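Local coordinates for protein methylxanthine N1-demethylase NdmA (PDB 6ICN) that removes the N1-methyl group of caffeine and related methylxanthines as formaldehyde, a Rieske-type oxygenase reaction that consumes oxygen and NADH and turns caffeine into theobromine, at residues E27-Y30 and L31-F34; D214-G218 and Q219-V223; S332-Y335 and R336-L339. All coordinates share one frame; numbering follows the deposited sequence.

Interaction 1: residues E27-Y30 and L31-F34; sequences EREY and LRHF
Leu-31 lies against the ring of the residue just before it, Tyr-30, and its side chain can be followed atom by atom. CB starts 3.4 Å from Arg-28 O, the carbonyl that also takes the Leu-31 N-H at 3.0 Å. CG, placed beside its own backbone N (chi1 -65°), comes near Tyr-30 CE1, and there the chain forks. Branch CD2 rides over one face of the tyrosine ring, offset toward the rim, as a CH-pi contact 3.9 Å from the ring centroid; its closest ring atom is Tyr-30 CZ. Branch CD1 turns the other way and lies over a face of the Arg-28 guanidinium, whose NH1 also forms a salt bridge with Glu-180.

The polar side of the turn is organised by Glu-29. Its carbonyl receives Arg-32 N, and its OE1 lies against Arg-32 CD. The polar link to the arginine runs through water: OE2 sits 4.2 Å from Arg-32 NE, with no N-H aimed at it, and a water takes the NE hydrogen and donates to OE2. A second water joins OE2 to His-33 NE2. Arg-32 NH1 makes a salt bridge with Glu-62. His-33 N closes on Tyr-30 O, nearly straight at 164°, the third of the i to i+3 bonds across the turn.

The turn leads directly into strand 35-40, an edge strand, within this chain, of a six-stranded antiparallel sheet. On one flank Tyr-30 packs on Leu-342 and His-346 of helix 330-348, while His-33 stacks with Phe-149 and Phe-34 touches Thr-152 and Pro-248 in neighbouring loops.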
loop_
_atom_site.group_PDB
_atom_site.type_symbol
_atom_site.label_atom_id
_atom_site.label_comp_id
_atom_site.label_asym_id
_atom_site.label_seq_id
_atom_site.Cartn_x
_atom_site.Cartn_y
_atom_site.Cartn_z
ATOM N N GLU A 27 1.055 -26.418 30.576
ATOM C CA GLU A 27 2.196 -27.080 29.952
ATOM C C GLU A 27 3.474 -26.260 30.044
ATOM O O GLU A 27 4.566 -26.836 30.089
ATOM C CB GLU A 27 1.884 -27.348 28.477
ATOM C CG GLU A 27 0.786 -28.373 28.227
ATOM C CD GLU A 27 1.235 -29.797 28.547
ATOM O OE1 GLU A 27 2.150 -30.303 27.848
ATOM O OE2 GLU A 27 0.681 -30.401 29.497
ATOM N N ARG A 28 3.360 -24.933 30.083
ATOM C CA ARG A 28 4.482 -24.041 29.825
ATOM C C ARG A 28 5.063 -23.439 31.085
ATOM O O ARG A 28 6.073 -22.736 31.006
ATOM C CB ARG A 28 4.043 -22.908 28.885
ATOM C CG ARG A 28 3.428 -23.410 27.582
ATOM C CD ARG A 28 3.839 -22.499 26.389
ATOM N NE ARG A 28 4.923 -23.087 25.626
ATOM C CZ ARG A 28 5.705 -22.407 24.784
ATOM N NH1 ARG A 28 6.691 -23.021 24.099
ATOM N NH2 ARG A 28 5.531 -21.100 24.625
ATOM N N GLU A 29 4.435 -23.678 32.232
ATOM C CA GLU A 29 4.867 -23.019 33.454
ATOM C C GLU A 29 6.336 -23.299 33.742
ATOM O O GLU A 29 7.077 -22.403 34.166
ATOM C CB GLU A 29 3.974 -23.471 34.613
ATOM C CG GLU A 29 4.417 -23.012 35.976
ATOM C CD GLU A 29 4.045 -21.571 36.275
ATOM O OE1 GLU A 29 3.283 -20.960 35.484
ATOM O OE2 GLU A 29 4.512 -21.055 37.320
ATOM N N TYR A 30 6.790 -24.528 33.478
ATOM C CA TYR A 30 8.155 -24.894 33.828
ATOM C C TYR A 30 9.177 -24.046 33.078
ATOM O O TYR A 30 10.273 -23.806 33.592
ATOM C CB TYR A 30 8.385 -26.398 33.587
ATOM C CG TYR A 30 8.734 -26.804 32.165
ATOM C CD1 TYR A 30 7.754 -26.877 31.172
ATOM C CD2 TYR A 30 10.029 -27.135 31.824
ATOM C CE1 TYR A 30 8.080 -27.251 29.878
ATOM C CE2 TYR A 30 10.372 -27.526 30.536
ATOM C CZ TYR A 30 9.387 -27.566 29.565
ATOM O OH TYR A 30 9.716 -27.943 28.285
ATOM N N LEU A 31 8.831 -23.550 31.881
ATOM C CA LEU A 31 9.774 -22.725 31.128
ATOM C C LEU A 31 10.082 -21.394 31.812
ATOM O O LEU A 31 11.124 -20.799 31.522
ATOM C CB LEU A 31 9.234 -22.473 29.711
ATOM C CG LEU A 31 9.128 -23.744 28.863
ATOM C CD1 LEU A 31 8.448 -23.429 27.513
ATOM C CD2 LEU A 31 10.501 -24.323 28.626
ATOM N N ARG A 32 9.213 -20.921 32.713
ATOM C CA ARG A 32 9.458 -19.657 33.409
ATOM C C ARG A 32 10.695 -19.725 34.294
ATOM O O ARG A 32 11.245 -18.683 34.654
ATOM C CB ARG A 32 8.236 -19.262 34.256
ATOM C CG ARG A 32 6.954 -19.043 33.447
ATOM C CD ARG A 32 5.730 -18.804 34.333
ATOM N NE ARG A 32 5.906 -17.674 35.243
ATOM C CZ ARG A 32 5.531 -16.431 34.962
ATOM N NH1 ARG A 32 4.946 -16.169 33.796
ATOM N NH2 ARG A 32 5.734 -15.456 35.842
ATOM N N HIS A 33 11.163 -20.929 34.629
ATOM C CA HIS A 33 12.313 -21.069 35.515
ATOM C C HIS A 33 13.650 -20.923 34.816
ATOM O O HIS A 33 14.679 -20.877 35.496
ATOM C CB HIS A 33 12.234 -22.432 36.231
ATOM C CG HIS A 33 11.120 -22.491 37.221
ATOM N ND1 HIS A 33 11.306 -22.213 38.558
ATOM C CD2 HIS A 33 9.793 -22.711 37.063
ATOM C CE1 HIS A 33 10.150 -22.288 39.184
ATOM N NE2 HIS A 33 9.217 -22.594 38.303
ATOM N N PHE A 34 13.680 -20.848 33.483
ATOM C CA PHE A 34 14.921 -20.695 32.736
ATOM C C PHE A 34 15.159 -19.233 32.370
ATOM O O PHE A 34 14.239 -18.410 32.361
ATOM C CB PHE A 34 14.891 -21.529 31.457
ATOM C CG PHE A 34 14.881 -23.011 31.705
ATOM C CD1 PHE A 34 16.060 -23.666 32.043
ATOM C CD2 PHE A 34 13.707 -23.738 31.565
ATOM C CE1 PHE A 34 16.063 -25.044 32.277
ATOM C CE2 PHE A 34 13.701 -25.112 31.792
ATOM C CZ PHE A 34 14.887 -25.752 32.136
HETATM O O HOH W 1 6.569 -22.781 39.080
HETATM O O HOH W 2 6.186 -19.182 37.660
#

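Interaction 2: residues D214-G218 and Q219-V223; sequences DRFNG and QFRFV
Asp-214 and Arg-221 exchange two backbone hydrogen bonds, Asp-214 N to Arg-221 O at 2.9 Å and Arg-221 N to Asp-214 O at 2.8 Å. Phe-216 and Gln-219 form the second hydrogen-bonded pair and close a two-residue type I' beta hairpin through Asn-217 and Gly-218, both with positive phi. Its strand 214-216 is an edge strand, within this chain, of the seven-stranded sheet. Between these pairs Arg-215 faces Phe-220 as a non-hydrogen-bonded pair.

Outward from the backbone, Arg-221 holds Gln-219 side-on: Arg-221 NE and NH2 both donate to Gln-219 OE1, at 2.9 and 2.8 Å, with that oxygen in the guanidinium plane. The extended arginine chain brings this group across to Phe-216, whose CD2 lies over one guanidinium face, 3.6 Å from NH2, the two planes steeply inclined at 75°. On this same face Asp-214 forms a salt bridge with Arg-366.

On the opposite face of the hairpin Phe-220 turns a ring edge to Asp-214 O, CD1 at 3.3 Å, and its CE1 meets Arg-215 CG. Arg-215 forms a salt bridge with Glu-341.

A neutral amide oxygen, taking two N-H groups, can thus probably hold the Arg-221 guanidinium in place against the ring by hydrogen bonds, without a salt bridge between the two side chains.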
loop_
_atom_site.group_PDB
_atom_site.type_symbol
_atom_site.label_atom_id
_atom_site.label_comp_id
_atom_site.label_asym_id
_atom_site.label_seq_id
_atom_site.Cartn_x
_atom_site.Cartn_y
_atom_site.Cartn_z
ATOM N N ASP A 214 25.152 -36.998 25.473
ATOM C CA ASP A 214 25.378 -36.894 26.906
ATOM C C ASP A 214 24.604 -35.722 27.483
ATOM O O ASP A 214 24.531 -34.652 26.863
ATOM C CB ASP A 214 26.863 -36.684 27.218
ATOM C CG ASP A 214 27.732 -37.775 26.658
ATOM O OD1 ASP A 214 27.273 -38.935 26.599
ATOM O OD2 ASP A 214 28.878 -37.463 26.272
ATOM N N ARG A 215 24.055 -35.920 28.681
ATOM C CA ARG A 215 23.557 -34.829 29.505
ATOM C C ARG A 215 24.615 -34.491 30.546
ATOM O O ARG A 215 25.096 -35.378 31.259
ATOM C CB ARG A 215 22.252 -35.177 30.213
ATOM C CG ARG A 215 21.137 -35.765 29.362
ATOM C CD ARG A 215 19.967 -35.955 30.264
ATOM N NE ARG A 215 18.796 -36.552 29.623
ATOM C CZ ARG A 215 17.667 -36.801 30.265
ATOM N NH1 ARG A 215 16.639 -37.358 29.633
ATOM N NH2 ARG A 215 17.569 -36.517 31.561
ATOM N N PHE A 216 24.974 -33.217 30.631
ATOM C CA PHE A 216 25.963 -32.794 31.615
ATOM C C PHE A 216 25.713 -31.330 31.941
ATOM O O PHE A 216 25.656 -30.495 31.030
ATOM C CB PHE A 216 27.385 -33.007 31.087
ATOM C CG PHE A 216 28.453 -32.744 32.112
ATOM C CD1 PHE A 216 28.714 -33.668 33.106
ATOM C CD2 PHE A 216 29.183 -31.569 32.082
ATOM C CE1 PHE A 216 29.692 -33.431 34.054
ATOM C CE2 PHE A 216 30.166 -31.328 33.029
ATOM C CZ PHE A 216 30.413 -32.257 34.015
ATOM N N ASN A 217 25.532 -31.034 33.228
ATOM C CA ASN A 217 25.369 -29.657 33.703
ATOM C C ASN A 217 24.211 -28.947 33.002
ATOM O O ASN A 217 24.290 -27.757 32.689
ATOM C CB ASN A 217 26.661 -28.855 33.534
ATOM C CG ASN A 217 27.742 -29.266 34.516
ATOM O OD1 ASN A 217 27.477 -29.952 35.513
ATOM N ND2 ASN A 217 28.967 -28.835 34.248
ATOM N N GLY A 218 23.125 -29.678 32.758
ATOM C CA GLY A 218 21.968 -29.081 32.111
ATOM C C GLY A 218 22.134 -28.825 30.629
ATOM O O GLY A 218 21.370 -28.031 30.057
ATOM N N GLN A 219 23.103 -29.476 29.992
ATOM C CA GLN A 219 23.378 -29.337 28.571
ATOM C C GLN A 219 23.299 -30.695 27.892
ATOM O O GLN A 219 23.693 -31.712 28.471
ATOM C CB GLN A 219 24.766 -28.741 28.323
ATOM C CG GLN A 219 25.058 -27.499 29.162
ATOM C CD GLN A 219 26.538 -27.172 29.201
ATOM O OE1 GLN A 219 27.377 -28.014 28.886
ATOM N NE2 GLN A 219 26.863 -25.946 29.587
ATOM N N PHE A 220 22.799 -30.712 26.657
ATOM C CA PHE A 220 22.995 -31.854 25.779
ATOM C C PHE A 220 24.300 -31.657 25.020
ATOM O O PHE A 220 24.520 -30.597 24.420
ATOM C CB PHE A 220 21.825 -31.998 24.800
ATOM C CG PHE A 220 20.950 -33.201 25.052
ATOM C CD1 PHE A 220 21.493 -34.389 25.523
ATOM C CD2 PHE A 220 19.586 -33.155 24.785
ATOM C CE1 PHE A 220 20.687 -35.507 25.743
ATOM C CE2 PHE A 220 18.770 -34.275 25.012
ATOM C CZ PHE A 220 19.326 -35.442 25.491
ATOM N N ARG A 221 25.167 -32.672 25.039
ATOM C CA ARG A 221 26.431 -32.627 24.316
ATOM C C ARG A 221 26.504 -33.790 23.340
ATOM O O ARG A 221 26.234 -34.940 23.716
ATOM C CB ARG A 221 27.624 -32.668 25.279
ATOM C CG ARG A 221 27.624 -31.538 26.293
ATOM C CD ARG A 221 28.957 -31.401 26.966
ATOM N NE ARG A 221 28.915 -30.358 27.981
ATOM C CZ ARG A 221 29.965 -29.987 28.703
ATOM N NH1 ARG A 221 31.137 -30.577 28.511
ATOM N NH2 ARG A 221 29.843 -29.023 29.606
ATOM N N PHE A 222 26.856 -33.492 22.089
ATOM C CA PHE A 222 27.015 -34.527 21.070
ATOM C C PHE A 222 27.834 -33.974 19.907
ATOM O O PHE A 222 27.909 -32.757 19.702
ATOM C CB PHE A 222 25.657 -35.087 20.595
ATOM C CG PHE A 222 24.629 -34.032 20.205
ATOM C CD1 PHE A 222 23.772 -33.484 21.155
ATOM C CD2 PHE A 222 24.494 -33.646 18.884
ATOM C CE1 PHE A 222 22.812 -32.527 20.785
ATOM C CE2 PHE A 222 23.542 -32.691 18.497
ATOM C CZ PHE A 222 22.707 -32.129 19.450
ATOM N N VAL A 223 28.460 -34.889 19.154
ATOM C CA VAL A 223 29.396 -34.558 18.079
ATOM C C VAL A 223 28.983 -35.263 16.788
ATOM O O VAL A 223 28.557 -36.424 16.812
ATOM C CB VAL A 223 30.842 -34.930 18.474
ATOM C CG1 VAL A 223 31.822 -34.612 17.349
ATOM C CG2 VAL A 223 31.246 -34.211 19.751
#

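Interaction 3: residues S332-Y335 and R336-L339; sequences SIQY and RKWL
Four consecutive i to i+4 backbone hydrogen bonds carry the helix from Ser-332 O to Leu-339 N. One turn apart, Tyr-335 and Leu-339 meet on the buried flank. The tyrosine CG stands opposite its backbone N (chi1 180°), which sends the ring outward from the helix, where Leu-339 CD1 makes a CH-pi contact over one face, 3.9 Å from the ring centroid, with Tyr-335 CE2 and CZ both 3.6 Å from Leu-339 CD1. Trp-183 stacks with the same tyrosine, whose hydroxyl is bonded to Pro-248 O.

Along another flank Arg-336 runs extended back toward Ser-332, and the serine OG lies over a guanidinium face, 3.5 Å from NE. Glu-184 ties the two together by bonding both OG and NE, while Glu-323 takes Arg-336 NH2. On the solvent side Gln-334 and the stretched Lys-337 run side by side, and a water donates to Gln-334 OE1 at 2.7 Å and accepts from Lys-337 NZ at 2.6 Å.

This is a regular amphipathic alpha-helix of the oxygenase C-terminal domain, with its Ser-332 end at a subunit interface: OG of that serine is also hydrogen-bonded to Arg-83 of the second subunit, a residue of the pocket around the [2Fe-2S] cluster there.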
loop_
_atom_site.group_PDB
_atom_site.type_symbol
_atom_site.label_atom_id
_atom_site.label_comp_id
_atom_site.label_asym_id
_atom_site.label_seq_id
_atom_site.Cartn_x
_atom_site.Cartn_y
_atom_site.Cartn_z
ATOM N N SER A 332 16.048 -35.387 18.136
ATOM C CA SER A 332 14.685 -34.941 18.426
ATOM C C SER A 332 14.018 -35.783 19.516
ATOM O O SER A 332 13.357 -35.259 20.430
ATOM C CB SER A 332 13.862 -35.006 17.138
ATOM O OG SER A 332 12.501 -34.882 17.443
ATOM N N ILE A 333 14.146 -37.104 19.412
ATOM C CA ILE A 333 13.504 -37.993 20.373
ATOM C C ILE A 333 14.045 -37.741 21.772
ATOM O O ILE A 333 13.280 -37.615 22.734
ATOM C CB ILE A 333 13.710 -39.461 19.959
ATOM C CG1 ILE A 333 13.004 -39.751 18.633
ATOM C CG2 ILE A 333 13.176 -40.387 21.036
ATOM C CD1 ILE A 333 13.495 -41.046 17.969
ATOM N N GLN A 334 15.369 -37.638 21.889
ATOM C CA GLN A 334 15.992 -37.460 23.197
ATOM C C GLN A 334 15.682 -36.081 23.767
ATOM O O GLN A 334 15.470 -35.937 24.976
ATOM C CB GLN A 334 17.496 -37.693 23.085
ATOM C CG GLN A 334 17.865 -39.152 22.725
ATOM C CD GLN A 334 17.226 -40.170 23.670
ATOM O OE1 GLN A 334 17.269 -40.014 24.892
ATOM N NE2 GLN A 334 16.611 -41.208 23.100
ATOM N N TYR A 335 15.640 -35.061 22.901
ATOM C CA TYR A 335 15.225 -33.723 23.319
ATOM C C TYR A 335 13.822 -33.740 23.912
ATOM O O TYR A 335 13.593 -33.219 25.006
ATOM C CB TYR A 335 15.291 -32.780 22.114
ATOM C CG TYR A 335 14.887 -31.341 22.375
ATOM C CD1 TYR A 335 15.669 -30.516 23.172
ATOM C CD2 TYR A 335 13.758 -30.795 21.767
ATOM C CE1 TYR A 335 15.325 -29.184 23.383
ATOM C CE2 TYR A 335 13.405 -29.467 21.965
ATOM C CZ TYR A 335 14.187 -28.672 22.769
ATOM O OH TYR A 335 13.832 -27.357 22.971
ATOM N N ARG A 336 12.854 -34.323 23.186
ATOM C CA ARG A 336 11.484 -34.367 23.672
ATOM C C ARG A 336 11.387 -35.124 24.991
ATOM O O ARG A 336 10.625 -34.733 25.881
ATOM C CB ARG A 336 10.590 -35.002 22.610
ATOM C CG ARG A 336 10.457 -34.136 21.350
ATOM C CD ARG A 336 9.659 -34.842 20.247
ATOM N NE ARG A 336 9.509 -33.943 19.101
ATOM C CZ ARG A 336 8.630 -34.094 18.111
ATOM N NH1 ARG A 336 7.782 -35.124 18.088
ATOM N NH2 ARG A 336 8.609 -33.203 17.128
ATOM N N LYS A 337 12.169 -36.199 25.127
ATOM C CA LYS A 337 12.179 -36.988 26.356
ATOM C C LYS A 337 12.658 -36.160 27.544
ATOM O O LYS A 337 12.035 -36.172 28.616
ATOM C CB LYS A 337 13.074 -38.213 26.166
ATOM C CG LYS A 337 13.182 -39.101 27.414
ATOM C CD LYS A 337 14.007 -40.330 27.097
ATOM C CE LYS A 337 14.278 -41.135 28.360
ATOM N NZ LYS A 337 15.035 -42.371 28.027
ATOM N N TRP A 338 13.762 -35.421 27.364
ATOM C CA TRP A 338 14.266 -34.600 28.464
ATOM C C TRP A 338 13.288 -33.484 28.815
ATOM O O TRP A 338 13.031 -33.226 29.995
ATOM C CB TRP A 338 15.641 -34.029 28.120
ATOM C CG TRP A 338 16.429 -33.558 29.334
ATOM C CD1 TRP A 338 16.016 -33.522 30.634
ATOM C CD2 TRP A 338 17.769 -33.069 29.324
ATOM N NE1 TRP A 338 17.032 -33.047 31.448
ATOM C CE2 TRP A 338 18.121 -32.768 30.664
ATOM C CE3 TRP A 338 18.717 -32.879 28.316
ATOM C CZ2 TRP A 338 19.370 -32.254 31.004
ATOM C CZ3 TRP A 338 19.957 -32.383 28.646
ATOM C CH2 TRP A 338 20.278 -32.070 29.992
ATOM N N LEU A 339 12.718 -32.805 27.808
ATOM C CA LEU A 339 11.733 -31.770 28.116
ATOM C C LEU A 339 10.564 -32.332 28.922
ATOM O O LEU A 339 10.082 -31.691 29.864
ATOM C CB LEU A 339 11.210 -31.119 26.833
ATOM C CG LEU A 339 12.161 -30.216 26.063
ATOM C CD1 LEU A 339 11.396 -29.574 24.890
ATOM C CD2 LEU A 339 12.758 -29.146 26.947
HETATM O O HOH W 3 17.245 -41.959 26.800
#

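How the interactions relate
From the N terminus the three contacts come in series, each local in sequence, with none nested or crossed; only interaction 2 closes a hairpin loop. Interaction 1 winds the chain into the first strand of the Rieske-side sheet; interaction 2 folds back at the margin of the seven-stranded sheet; interaction 3 is a stretch of helix 330-348. That helix is the common partner. Tyr-30 OH of interaction 1 packs 3.5 Å from Leu-339 CD2, while Trp-338 meets the hairpin, cation-pi with Arg-215 and edge-to-face with Phe-220. Interactions 1 and 2 do not touch, their nearest atoms about 6 Å apart, so within this trio the helix bridges the N-terminal segment and the catalytic-domain sheet.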